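PDB 5U1T: separin from Saccharomyces cerevisiae, which cleaves the MCD1/SCC1 subunit of cohesin at the onset of anaphase, acting as a caspase-like cysteine protease that securin keeps inactive for most of the cell cycle. Local coordinates for residues V191-K196 / L239-S245; R290-I296 / T332-E336; L113-A119 / L132-L137; L91-S95 / I139-R143; C284-R290 / K324-C328. All blocks are in the same frame, centred on the assembly; numbering follows the deposited sequence.

How the interactions relate
All five contacts lie at one end of the chain, away from the predicted active site. Interactions 1 and 3 are buried helix pairs. Interaction 1 is mainly apolar, whereas interaction 3 adds a lysine bonded to backbone carbonyls. Interactions 3 and 4 share helix 129-142 and touch through Leu113 and Ser95; interaction 4 lies nearer the surface and ends in an arginine. Interactions 2 and 5 share Arg290 and hold one loop against helix 319-336. In interaction 2 that loop is fixed by backbone N-H groups, in interaction 5 mostly by sulfur and aliphatic packing. Asn240 and Leu239 of interaction 1 meet Cys295 of interaction 2, which joins these two contacts directly.

Interaction 1. Residues V191-K196 / L239-S245; sequences VLFGLK and LNSFYLS
Leu192 lies over the ring of Phe242. Its CB sits 4.1 Å from the ring centroid and only 3° off the ring normal, so this is a CH-pi contact over the face. The two side chains cross at about a right angle. The isobutyl end of Leu192 reaches on past the ring. Its CD2 touches CD1 of Phe242 at 3.6 Å and CD2 of Leu239 at 3.7 Å. Leu239 has CG anti to the backbone N (chi1 -174°), and its CD2 is thereby brought between the leucines of segment 191-196. Leu239 CD2 also meets Leu195 CD1 at 3.9 Å.

Lys196 closes the other end. Its chain bends at chi2 and chi3, and CE passes Phe242 CD2 at 3.8 Å. The aliphatic part of the lysine thus serves as apolar packing. Its NZ approaches Ser245 CB but takes its strong partner outside, in a salt bridge to Asp160.

The contact is a nearly parallel helix pair, 190-203 against 236-250. The short segments cross at 23°, with their axes 8.9 Å apart. Leu154 of helix 146-158 touches both Leu192 and Phe242, so a third helix of the helical domain packs against both partners. The cohesion between the two segments is therefore apolar, and the one buried charge is answered from outside the pair.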
# COMPACT_ATOMS: atom_id res chain seq x y z
N VAL A 191 76.83 -25.95 20.69
CA VAL A 191 76.16 -25.97 21.99
C VAL A 191 74.67 -25.65 21.87
O VAL A 191 73.83 -26.38 22.41
CB VAL A 191 76.82 -24.98 22.98
CG1 VAL A 191 77.20 -23.70 22.28
CG2 VAL A 191 75.88 -24.68 24.14
N LEU A 192 74.34 -24.57 21.16
CA LEU A 192 72.95 -24.13 21.00
C LEU A 192 72.08 -25.21 20.38
O LEU A 192 70.98 -25.49 20.87
CB LEU A 192 72.90 -22.87 20.14
CG LEU A 192 73.43 -21.64 20.86
CD1 LEU A 192 73.27 -20.40 19.99
CD2 LEU A 192 72.72 -21.47 22.18
N PHE A 193 72.58 -25.82 19.32
CA PHE A 193 71.90 -26.95 18.71
C PHE A 193 71.80 -28.13 19.67
O PHE A 193 70.71 -28.68 19.86
CB PHE A 193 72.60 -27.36 17.42
CG PHE A 193 72.39 -26.39 16.29
CD1 PHE A 193 73.23 -25.30 16.13
CD2 PHE A 193 71.33 -26.55 15.41
CE1 PHE A 193 73.03 -24.39 15.09
CE2 PHE A 193 71.13 -25.65 14.37
CZ PHE A 193 71.98 -24.57 14.22
N GLY A 194 72.94 -28.51 20.27
CA GLY A 194 72.96 -29.52 21.31
C GLY A 194 71.87 -29.34 22.36
O GLY A 194 71.06 -30.23 22.59
N LEU A 195 71.84 -28.16 22.98
CA LEU A 195 70.83 -27.83 23.97
C LEU A 195 69.41 -28.07 23.46
O LEU A 195 68.58 -28.66 24.16
CB LEU A 195 70.98 -26.37 24.42
CG LEU A 195 72.17 -26.00 25.31
CD1 LEU A 195 72.46 -24.51 25.24
CD2 LEU A 195 71.87 -26.39 26.75
N LYS A 196 69.13 -27.60 22.24
CA LYS A 196 67.81 -27.74 21.65
C LYS A 196 67.46 -29.21 21.39
O LYS A 196 66.33 -29.63 21.64
CB LYS A 196 67.71 -26.95 20.34
CG LYS A 196 66.33 -27.01 19.68
CD LYS A 196 65.25 -26.47 20.59
CE LYS A 196 65.46 -25.00 20.90
NZ LYS A 196 64.35 -24.43 21.72
N LEU A 239 71.89 -17.81 23.30
CA LEU A 239 72.19 -18.80 24.35
C LEU A 239 71.20 -18.84 25.50
O LEU A 239 70.73 -19.91 25.89
CB LEU A 239 73.60 -18.58 24.91
CG LEU A 239 74.26 -19.54 25.93
CD1 LEU A 239 73.86 -19.27 27.38
CD2 LEU A 239 74.04 -21.01 25.59
N ASN A 240 70.87 -17.66 26.04
CA ASN A 240 69.91 -17.60 27.14
C ASN A 240 68.60 -18.27 26.78
O ASN A 240 68.11 -19.11 27.53
CB ASN A 240 69.65 -16.15 27.54
CG ASN A 240 68.85 -16.06 28.83
OD1 ASN A 240 69.38 -16.30 29.91
ND2 ASN A 240 67.57 -15.70 28.71
N SER A 241 68.05 -17.91 25.63
CA SER A 241 66.79 -18.49 25.16
C SER A 241 66.88 -20.02 25.11
O SER A 241 66.03 -20.71 25.68
CB SER A 241 66.42 -17.92 23.78
OG SER A 241 65.09 -18.26 23.40
N PHE A 242 67.92 -20.53 24.46
CA PHE A 242 68.09 -21.97 24.27
C PHE A 242 68.17 -22.75 25.57
O PHE A 242 67.48 -23.76 25.74
CB PHE A 242 69.34 -22.24 23.45
CG PHE A 242 69.13 -22.07 21.98
CD1 PHE A 242 69.29 -20.84 21.39
CD2 PHE A 242 68.76 -23.15 21.20
CE1 PHE A 242 69.10 -20.68 20.03
CE2 PHE A 242 68.57 -23.00 19.85
CZ PHE A 242 68.74 -21.76 19.26
N TYR A 243 69.04 -22.29 26.48
CA TYR A 243 69.26 -22.95 27.76
C TYR A 243 67.98 -22.97 28.58
O TYR A 243 67.64 -23.98 29.18
CB TYR A 243 70.40 -22.25 28.54
CG TYR A 243 70.63 -22.74 29.97
CD1 TYR A 243 69.93 -22.20 31.04
CD2 TYR A 243 71.57 -23.73 30.24
CE1 TYR A 243 70.14 -22.63 32.35
CE2 TYR A 243 71.79 -24.17 31.55
CZ TYR A 243 71.08 -23.62 32.60
OH TYR A 243 71.29 -24.06 33.89
N LEU A 244 67.26 -21.84 28.59
CA LEU A 244 66.00 -21.76 29.31
C LEU A 244 65.04 -22.86 28.87
O LEU A 244 64.44 -23.53 29.70
CB LEU A 244 65.35 -20.39 29.12
CG LEU A 244 65.98 -19.20 29.84
CD1 LEU A 244 65.12 -17.95 29.65
CD2 LEU A 244 66.22 -19.50 31.32
N SER A 245 64.91 -23.05 27.56
CA SER A 245 64.05 -24.10 27.03
C SER A 245 64.61 -25.48 27.36
O SER A 245 63.85 -26.42 27.59
CB SER A 245 63.88 -23.94 25.53
OG SER A 245 63.33 -22.67 25.23

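Interaction 2. Residues R290-I296 / T332-E336; sequences RLLWSCI and TIRLE
Thr332 OG1 accepts from the backbone N of Leu291 at 2.7 Å, a rather bent bond of 139°, at the start of this loop-on-helix contact. The same hydroxyl donates to Cys328 O one turn back in its own helix, so it is used in both directions. The CG2 of Thr332 is anti to the backbone N and faces CD1 of Ile296 at 4.1 Å.

One turn further on, the carboxylate of Glu336 takes two successive N-H groups of the loop. Cys295 N gives a nearly straight bond to Glu336 OE2, 2.9 Å long at 164°, and reaches that oxygen on its syn side. Ile296 N bonds to Glu336 OE1 at 3.2 Å, from above the carboxylate plane. A leucine in place of Glu336 would probably leave both loop N-H groups without their acceptors and let the bend at Cys295 shift.

Glu336 O also accepts from Asn240 ND2, which ties the end of helix 319-336 to helix 236-250. Every bond here between loop and helix runs from a loop backbone N-H to a helix side chain. The hold therefore probably depends more on the loop's backbone shape than on its side chains.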
# COMPACT_ATOMS: atom_id res chain seq x y z
N ARG A 290 70.78 -3.15 21.55
CA ARG A 290 70.48 -4.07 22.63
C ARG A 290 71.10 -3.62 23.92
O ARG A 290 71.53 -2.49 24.06
CB ARG A 290 70.96 -5.49 22.32
CG ARG A 290 72.27 -5.55 21.59
CD ARG A 290 72.61 -6.96 21.17
NE ARG A 290 73.35 -7.00 19.92
CZ ARG A 290 74.56 -7.53 19.78
NH1 ARG A 290 75.18 -8.06 20.81
NH2 ARG A 290 75.16 -7.51 18.60
N LEU A 291 71.11 -4.53 24.87
CA LEU A 291 71.72 -4.30 26.17
C LEU A 291 73.17 -4.75 26.10
O LEU A 291 73.53 -5.62 25.30
CB LEU A 291 70.96 -5.05 27.24
CG LEU A 291 69.60 -4.42 27.46
CD1 LEU A 291 69.02 -4.79 28.80
CD2 LEU A 291 69.71 -2.92 27.32
N LEU A 292 74.01 -4.22 26.97
CA LEU A 292 75.42 -4.57 26.85
C LEU A 292 75.63 -6.06 27.14
O LEU A 292 76.54 -6.68 26.59
CB LEU A 292 76.26 -3.71 27.78
CG LEU A 292 76.18 -2.23 27.41
CD1 LEU A 292 76.45 -1.33 28.62
CD2 LEU A 292 77.13 -1.92 26.27
N TRP A 293 74.77 -6.63 27.97
CA TRP A 293 74.92 -8.01 28.39
C TRP A 293 73.81 -8.92 27.89
O TRP A 293 72.63 -8.56 27.93
CB TRP A 293 74.99 -8.10 29.92
CG TRP A 293 75.43 -6.82 30.56
CD1 TRP A 293 76.69 -6.51 31.00
CD2 TRP A 293 74.60 -5.68 30.85
NE1 TRP A 293 76.69 -5.24 31.54
CE2 TRP A 293 75.43 -4.71 31.45
CE3 TRP A 293 73.25 -5.38 30.64
CZ2 TRP A 293 74.95 -3.47 31.86
CZ3 TRP A 293 72.78 -4.14 31.05
CH2 TRP A 293 73.62 -3.20 31.65
N SER A 294 74.19 -10.09 27.40
CA SER A 294 73.23 -11.16 27.15
C SER A 294 73.20 -12.03 28.39
O SER A 294 74.10 -11.94 29.24
CB SER A 294 73.62 -11.97 25.93
OG SER A 294 73.95 -11.11 24.86
N CYS A 295 72.17 -12.87 28.49
CA CYS A 295 71.95 -13.68 29.69
C CYS A 295 71.88 -12.78 30.92
O CYS A 295 72.73 -12.84 31.80
CB CYS A 295 73.04 -14.73 29.87
SG CYS A 295 72.96 -16.11 28.72
N ILE A 296 70.87 -11.92 30.95
CA ILE A 296 70.67 -11.03 32.08
C ILE A 296 69.81 -11.75 33.12
O ILE A 296 68.84 -12.41 32.77
CB ILE A 296 70.02 -9.70 31.66
CG1 ILE A 296 70.83 -9.07 30.52
CG2 ILE A 296 69.92 -8.74 32.84
CD1 ILE A 296 70.18 -7.88 29.88
N THR A 332 66.54 -6.78 23.47
CA THR A 332 67.23 -7.80 24.26
C THR A 332 66.20 -8.71 24.93
O THR A 332 66.47 -9.90 25.14
CB THR A 332 68.17 -7.20 25.34
OG1 THR A 332 69.00 -6.20 24.75
CG2 THR A 332 69.07 -8.29 25.94
N ILE A 333 65.03 -8.17 25.27
CA ILE A 333 64.00 -8.98 25.91
C ILE A 333 63.54 -10.11 24.98
O ILE A 333 63.48 -11.27 25.39
CB ILE A 333 62.78 -8.14 26.34
CG1 ILE A 333 63.19 -7.15 27.44
CG2 ILE A 333 61.65 -9.04 26.83
CD1 ILE A 333 62.09 -6.80 28.42
N ARG A 334 63.23 -9.76 23.73
CA ARG A 334 62.88 -10.76 22.72
C ARG A 334 63.99 -11.79 22.60
O ARG A 334 63.74 -13.00 22.68
CB ARG A 334 62.61 -10.11 21.36
CG ARG A 334 61.15 -10.07 20.97
CD ARG A 334 60.94 -9.90 19.47
NE ARG A 334 60.34 -11.08 18.86
CZ ARG A 334 60.93 -11.83 17.94
NH1 ARG A 334 62.14 -11.52 17.51
NH2 ARG A 334 60.30 -12.90 17.44
N LEU A 335 65.22 -11.30 22.41
CA LEU A 335 66.41 -12.13 22.25
C LEU A 335 66.56 -13.18 23.33
O LEU A 335 66.72 -14.37 23.05
CB LEU A 335 67.66 -11.25 22.23
CG LEU A 335 67.85 -10.55 20.89
CD1 LEU A 335 68.76 -9.33 21.03
CD2 LEU A 335 68.39 -11.55 19.86
N GLU A 336 66.48 -12.72 24.57
CA GLU A 336 66.61 -13.58 25.73
C GLU A 336 65.50 -14.61 25.80
O GLU A 336 65.71 -15.72 26.27
CB GLU A 336 66.62 -12.73 27.00
CG GLU A 336 67.84 -11.84 27.07
CD GLU A 336 69.07 -12.62 27.43
OE1 GLU A 336 69.10 -13.08 28.59
OE2 GLU A 336 69.98 -12.79 26.57

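Interaction 3. Residues L113-A119 / L132-L137; sequences LKNILLA and LKILAL
Lys133 reaches across to the end of helix 113-117 and gives its amino group to backbone carbonyls. Lys133 NZ bonds to Leu117 O at 2.5 Å and to Ala119 O at 2.9 Å. Neither carbonyl is met in plane. The donor stands 49° above the plane at Leu117 and is tilted 17° from it at Ala119. Tyr163 O is a third acceptor, so three carbonyls satisfy this buried ammonium group. A positive charge at the C-terminal end of a helix is likely to suit the partial negative charge there. Beyond CG the lysine chain is extended, which gives it the reach to pass Ile116 O and arrive at the loop after the helix.

Beside the lysine the helices pack through small and branched apolar groups. Ala136 CB lies among three side chains, with Leu113 CD2 at 4.2 Å and the CG2 of Ile116 and CD2 of Leu117 slightly farther off. Ile116 CG2 also meets Leu132 CD2 at 3.9 Å, the two side chains crossing at about a right angle. On the other flank Leu117 CD2 touches Leu137 CD2 at 3.7 Å.

The two short segments run roughly antiparallel, at 142° with axes 9.5 Å apart. Helix 91-103 covers Ile116 and Leu132 through Phe102 and Ile98. Helix 146-158 packs on Leu113 and Leu137 through Tyr149 and Phe157. On helix 129-142, Ile134 and Leu135 rest against apolar side chains of another protein chain.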
# COMPACT_ATOMS: atom_id res chain seq x y z
N LEU A 113 64.03 -18.50 1.64
CA LEU A 113 63.64 -19.57 2.55
C LEU A 113 63.54 -19.01 3.97
O LEU A 113 62.86 -19.57 4.82
CB LEU A 113 64.63 -20.73 2.48
CG LEU A 113 64.52 -21.63 1.24
CD1 LEU A 113 65.42 -22.87 1.40
CD2 LEU A 113 63.06 -22.03 1.00
N LYS A 114 64.20 -17.89 4.21
CA LYS A 114 64.22 -17.28 5.53
C LYS A 114 62.82 -16.79 5.88
O LYS A 114 62.41 -16.83 7.04
CB LYS A 114 65.25 -16.15 5.57
CG LYS A 114 65.11 -15.15 6.70
CD LYS A 114 65.07 -13.75 6.11
CE LYS A 114 64.98 -12.67 7.16
NZ LYS A 114 64.78 -11.34 6.50
N ASN A 115 62.09 -16.35 4.86
CA ASN A 115 60.72 -15.87 5.02
C ASN A 115 59.74 -17.02 5.36
O ASN A 115 58.84 -16.85 6.18
CB ASN A 115 60.27 -15.13 3.76
CG ASN A 115 61.01 -13.80 3.52
OD1 ASN A 115 61.37 -13.09 4.46
ND2 ASN A 115 61.19 -13.45 2.25
N ILE A 116 59.94 -18.18 4.73
CA ILE A 116 59.26 -19.42 5.09
C ILE A 116 59.48 -19.77 6.56
O ILE A 116 58.52 -19.92 7.33
CB ILE A 116 59.75 -20.59 4.22
CG1 ILE A 116 59.49 -20.30 2.73
CG2 ILE A 116 59.13 -21.92 4.66
CD1 ILE A 116 58.08 -19.82 2.41
N LEU A 117 60.75 -19.89 6.94
CA LEU A 117 61.14 -20.25 8.29
C LEU A 117 60.50 -19.41 9.39
O LEU A 117 60.08 -19.95 10.40
CB LEU A 117 62.67 -20.17 8.43
CG LEU A 117 63.45 -21.23 7.65
CD1 LEU A 117 64.94 -20.98 7.75
CD2 LEU A 117 63.10 -22.62 8.13
N LEU A 118 60.43 -18.10 9.22
CA LEU A 118 59.85 -17.28 10.28
C LEU A 118 58.38 -16.88 10.00
O LEU A 118 57.87 -15.93 10.58
CB LEU A 118 60.71 -16.04 10.51
CG LEU A 118 62.21 -16.30 10.76
CD1 LEU A 118 62.96 -15.03 11.11
CD2 LEU A 118 62.43 -17.32 11.85
N ALA A 119 57.68 -17.63 9.15
CA ALA A 119 56.25 -17.38 8.94
C ALA A 119 55.42 -17.80 10.13
O ALA A 119 55.60 -18.89 10.67
CB ALA A 119 55.76 -18.10 7.70
N LEU A 132 56.45 -27.69 5.86
CA LEU A 132 57.11 -26.85 4.87
C LEU A 132 58.48 -26.40 5.40
O LEU A 132 59.49 -26.49 4.71
CB LEU A 132 56.25 -25.63 4.52
CG LEU A 132 56.70 -24.80 3.30
CD1 LEU A 132 56.65 -25.61 2.00
CD2 LEU A 132 55.90 -23.50 3.16
N LYS A 133 58.50 -25.95 6.64
CA LYS A 133 59.71 -25.49 7.28
C LYS A 133 60.78 -26.60 7.40
O LYS A 133 61.99 -26.35 7.23
CB LYS A 133 59.37 -24.91 8.66
CG LYS A 133 58.50 -23.66 8.59
CD LYS A 133 58.45 -22.92 9.91
CE LYS A 133 57.58 -21.66 9.82
NZ LYS A 133 57.76 -20.79 11.01
N ILE A 134 60.33 -27.82 7.67
CA ILE A 134 61.22 -28.97 7.74
C ILE A 134 61.83 -29.23 6.36
O ILE A 134 63.03 -29.56 6.25
CB ILE A 134 60.49 -30.26 8.28
CG1 ILE A 134 60.04 -30.07 9.73
CG2 ILE A 134 61.39 -31.47 8.21
CD1 ILE A 134 59.28 -31.22 10.28
N LEU A 135 61.04 -29.06 5.31
CA LEU A 135 61.56 -29.22 3.95
C LEU A 135 62.58 -28.11 3.64
O LEU A 135 63.61 -28.36 3.02
CB LEU A 135 60.43 -29.23 2.93
CG LEU A 135 59.40 -30.35 3.10
CD1 LEU A 135 58.11 -30.13 2.28
CD2 LEU A 135 60.02 -31.67 2.74
N ALA A 136 62.28 -26.90 4.09
CA ALA A 136 63.18 -25.78 3.89
C ALA A 136 64.48 -26.01 4.65
O ALA A 136 65.57 -25.69 4.15
CB ALA A 136 62.53 -24.48 4.32
N LEU A 137 64.39 -26.58 5.85
CA LEU A 137 65.60 -26.89 6.61
C LEU A 137 66.40 -27.99 5.93
O LEU A 137 67.63 -27.95 5.90
CB LEU A 137 65.27 -27.29 8.04
CG LEU A 137 64.80 -26.14 8.94
CD1 LEU A 137 64.52 -26.62 10.34
CD2 LEU A 137 65.80 -25.01 8.96

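Interaction 4. Residues L91-S95 / I139-R143; sequences LGLAS and IILKR
Leu91 O is met by groups from both helices. It accepts the helical bond from Ser95 N at 3.2 Å, and from across the contact Ile139 CG2 and Arg143 NH1 come close to it. Arg143 NH1 stays 3.6 Å from Leu91 O, a contact rather than a hydrogen bond. This is helix-helix packing in the all-helical part of the protein, where the first turn of helix 91-103 rests on the last turn of helix 129-142.

Ile139 fills the buried side. Its CD1 lies against the backbone of Ser95 and meets Ala94 CB at 3.9 Å. CG1 stands beside the backbone N (chi1 -63°) and CG2 anti to it, an arrangement that sends one methyl to Ala94 and the other to Leu91 O and Ser95 CB. Cutting Ile139 back to an alanine would probably open a gap beside Ala94 and Ser95 and let the two helix ends shift. Ile86 of helix 69-87 and Leu113 of helix 113-117 also touch Ile139, so it packs between several helices.

Towards the surface Leu91 takes over. Its CD1 presses on Lys142 CB at 3.6 Å, and its CB lies alongside Arg143 CG. The end of Lys142 leads away, and its NZ bonds to the backbone of another protein chain. Arg143 bends at chi3 and brings its guanidinium back over the helix start. One face of the group lies over Leu91 C and Gly92 CA. At its edge, near the guanidinium plane, NH1 meets Ser95 CB at 3.8 Å.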
# COMPACT_ATOMS: atom_id res chain seq x y z
N LEU A 91 67.67 -29.17 -5.85
CA LEU A 91 67.52 -28.32 -4.70
C LEU A 91 67.24 -26.90 -5.01
O LEU A 91 66.65 -26.23 -4.20
CB LEU A 91 68.76 -28.42 -3.84
CG LEU A 91 69.09 -29.85 -3.48
CD1 LEU A 91 70.38 -29.90 -2.71
CD2 LEU A 91 67.97 -30.43 -2.66
N GLY A 92 67.65 -26.43 -6.16
CA GLY A 92 67.39 -25.07 -6.52
C GLY A 92 65.93 -24.93 -6.86
O GLY A 92 65.28 -24.00 -6.48
N LEU A 93 65.42 -25.90 -7.58
CA LEU A 93 64.05 -25.90 -7.98
C LEU A 93 63.13 -26.18 -6.83
O LEU A 93 62.06 -25.64 -6.75
CB LEU A 93 63.87 -26.99 -9.01
CG LEU A 93 63.38 -26.57 -10.36
CD1 LEU A 93 63.35 -27.79 -11.24
CD2 LEU A 93 61.98 -26.04 -10.19
N ALA A 94 63.55 -27.05 -5.94
CA ALA A 94 62.73 -27.41 -4.82
C ALA A 94 62.53 -26.23 -3.95
O ALA A 94 61.48 -26.00 -3.43
CB ALA A 94 63.37 -28.53 -4.05
N SER A 95 63.59 -25.48 -3.75
CA SER A 95 63.56 -24.29 -2.93
C SER A 95 62.54 -23.26 -3.43
O SER A 95 61.73 -22.72 -2.65
CB SER A 95 64.96 -23.68 -2.88
OG SER A 95 65.05 -22.68 -1.89
N ILE A 139 66.54 -28.54 2.73
CA ILE A 139 67.19 -27.90 1.60
C ILE A 139 68.42 -27.11 2.05
O ILE A 139 69.49 -27.27 1.47
CB ILE A 139 66.20 -26.97 0.83
CG1 ILE A 139 65.06 -27.81 0.25
CG2 ILE A 139 66.90 -26.23 -0.28
CD1 ILE A 139 64.01 -27.02 -0.47
N ILE A 140 68.28 -26.29 3.10
CA ILE A 140 69.40 -25.51 3.63
C ILE A 140 70.55 -26.44 4.01
O ILE A 140 71.74 -26.14 3.82
CB ILE A 140 68.99 -24.67 4.86
CG1 ILE A 140 67.88 -23.68 4.49
CG2 ILE A 140 70.18 -23.91 5.43
CD1 ILE A 140 67.33 -22.91 5.66
N LEU A 141 70.18 -27.59 4.54
CA LEU A 141 71.16 -28.60 4.86
C LEU A 141 71.85 -29.15 3.62
O LEU A 141 73.06 -29.12 3.53
CB LEU A 141 70.51 -29.72 5.65
CG LEU A 141 71.54 -30.68 6.22
CD1 LEU A 141 72.49 -29.91 7.11
CD2 LEU A 141 70.81 -31.76 6.97
N LYS A 142 71.08 -29.64 2.65
CA LYS A 142 71.69 -30.28 1.49
C LYS A 142 72.38 -29.30 0.55
O LYS A 142 73.26 -29.70 -0.22
CB LYS A 142 70.66 -31.09 0.72
CG LYS A 142 70.13 -32.26 1.50
CD LYS A 142 71.28 -33.01 2.15
CE LYS A 142 71.52 -34.36 1.50
NZ LYS A 142 70.65 -35.43 2.12
N ARG A 143 72.01 -28.02 0.60
CA ARG A 143 72.74 -27.00 -0.15
C ARG A 143 73.97 -26.52 0.62
O ARG A 143 74.76 -25.71 0.10
CB ARG A 143 71.83 -25.83 -0.48
CG ARG A 143 70.68 -26.17 -1.43
CD ARG A 143 69.97 -24.93 -1.93
NE ARG A 143 70.59 -24.34 -3.11
CZ ARG A 143 69.94 -23.55 -3.97
NH1 ARG A 143 68.67 -23.25 -3.75
NH2 ARG A 143 70.57 -23.06 -5.03

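Interaction 5. Residues C284-R290 / K324-C328; sequences CNMSENR and KCLVC
Met286 and Lys324 cross at an oblique angle, the thioether lying against the aliphatic part of the lysine. Met286 CE is 3.6 Å from Lys324 CG, and its SD is close to the same carbon. This is a loop packed on a helix: segment 284-290, between helices 264-274 and 298-313, lies on helix 319-336. The methionine bends at chi2 and chi3, which turns its end back towards that helix. The lysine has CG anti to the backbone N and a bend at chi2, then runs extended towards the turn. Its NZ makes at most a weak bond to Met286 O, and its exact place is less sure.

Three cysteines line the middle. Cys284 SG faces Cys325 SG at 4.0 Å, a packing distance too long for a disulfide. Cys284 CB also meets Cys328 CB at 3.8 Å. SG of Cys328 lies against the loop backbone, near Asn289 CA and the backbone N of Arg290.

The loop holds its own shape. Asn285 O accepts from Glu288 N, closing a turn, and Ser287 OG donates to Asn285 OD1 at 2.6 Å, in the carbonyl plane. Leu291 touches Cys284 and continues the packing along the loop. Where the loop leaves the turn, Arg290 CA makes a C-H...O contact to Cys328 O at 3.2 Å, with an angle of 152° at the hydrogen.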
# COMPACT_ATOMS: atom_id res chain seq x y z
N CYS A 284 73.44 0.52 27.49
CA CYS A 284 73.09 -0.42 26.46
C CYS A 284 74.02 -0.23 25.27
O CYS A 284 74.50 0.88 25.04
CB CYS A 284 71.63 -0.24 26.05
SG CYS A 284 70.94 1.43 26.38
N ASN A 285 74.27 -1.31 24.54
CA ASN A 285 75.07 -1.22 23.32
C ASN A 285 74.26 -0.50 22.25
O ASN A 285 73.42 -1.11 21.60
CB ASN A 285 75.50 -2.61 22.84
CG ASN A 285 76.74 -2.58 21.94
OD1 ASN A 285 76.93 -1.64 21.17
ND2 ASN A 285 77.57 -3.60 22.05
N MET A 286 74.51 0.80 22.10
CA MET A 286 73.74 1.64 21.18
C MET A 286 73.93 1.18 19.74
O MET A 286 72.99 1.17 18.93
CB MET A 286 74.15 3.11 21.33
CG MET A 286 73.86 3.70 22.71
SD MET A 286 72.24 4.47 22.81
CE MET A 286 72.45 5.86 21.69
N SER A 287 75.16 0.78 19.43
CA SER A 287 75.54 0.36 18.09
C SER A 287 74.91 -0.98 17.70
O SER A 287 74.86 -1.32 16.51
CB SER A 287 77.07 0.28 17.97
OG SER A 287 77.69 -0.35 19.09
N GLU A 288 74.42 -1.73 18.67
CA GLU A 288 73.84 -3.03 18.37
C GLU A 288 72.37 -3.18 18.72
O GLU A 288 71.84 -4.28 18.66
CB GLU A 288 74.61 -4.13 19.08
CG GLU A 288 76.11 -4.03 18.91
CD GLU A 288 76.54 -4.33 17.50
OE1 GLU A 288 77.75 -4.52 17.28
OE2 GLU A 288 75.68 -4.37 16.61
N ASN A 289 71.72 -2.08 19.07
CA ASN A 289 70.31 -2.07 19.43
C ASN A 289 69.98 -3.09 20.50
O ASN A 289 69.02 -3.82 20.37
CB ASN A 289 69.40 -2.27 18.21
CG ASN A 289 69.26 -1.03 17.40
OD1 ASN A 289 68.97 -1.10 16.22
ND2 ASN A 289 69.46 0.10 18.01
N ARG A 290 70.78 -3.15 21.55
CA ARG A 290 70.48 -4.07 22.63
C ARG A 290 71.10 -3.62 23.92
O ARG A 290 71.53 -2.49 24.06
CB ARG A 290 70.96 -5.49 22.32
CG ARG A 290 72.27 -5.55 21.59
CD ARG A 290 72.61 -6.96 21.17
NE ARG A 290 73.35 -7.00 19.92
CZ ARG A 290 74.56 -7.53 19.78
NH1 ARG A 290 75.18 -8.06 20.81
NH2 ARG A 290 75.16 -7.51 18.60
N LYS A 324 65.62 5.47 21.64
CA LYS A 324 66.75 4.67 21.18
C LYS A 324 67.16 3.61 22.21
O LYS A 324 67.43 2.46 21.86
CB LYS A 324 67.94 5.57 20.87
CG LYS A 324 69.21 4.81 20.56
CD LYS A 324 68.99 3.87 19.39
CE LYS A 324 70.19 2.98 19.18
NZ LYS A 324 70.14 2.35 17.84
N CYS A 325 67.21 4.01 23.47
CA CYS A 325 67.47 3.07 24.55
C CYS A 325 66.32 2.07 24.68
O CYS A 325 66.55 0.87 24.83
CB CYS A 325 67.67 3.83 25.86
SG CYS A 325 69.06 4.96 25.79
N LEU A 326 65.10 2.58 24.61
CA LEU A 326 63.90 1.74 24.69
C LEU A 326 63.92 0.60 23.68
O LEU A 326 63.57 -0.54 24.01
CB LEU A 326 62.66 2.60 24.50
CG LEU A 326 62.13 3.28 25.76
CD1 LEU A 326 63.13 4.30 26.25
CD2 LEU A 326 60.78 3.93 25.48
N VAL A 327 64.33 0.91 22.45
CA VAL A 327 64.49 -0.09 21.41
C VAL A 327 65.55 -1.12 21.82
O VAL A 327 65.36 -2.32 21.65
CB VAL A 327 64.92 0.53 20.07
CG1 VAL A 327 65.15 -0.55 19.04
CG2 VAL A 327 63.88 1.52 19.58
N CYS A 328 66.65 -0.61 22.37
CA CYS A 328 67.74 -1.46 22.84
C CYS A 328 67.28 -2.45 23.91
O CYS A 328 67.59 -3.64 23.85
CB CYS A 328 68.89 -0.60 23.41
SG CYS A 328 69.87 0.32 22.18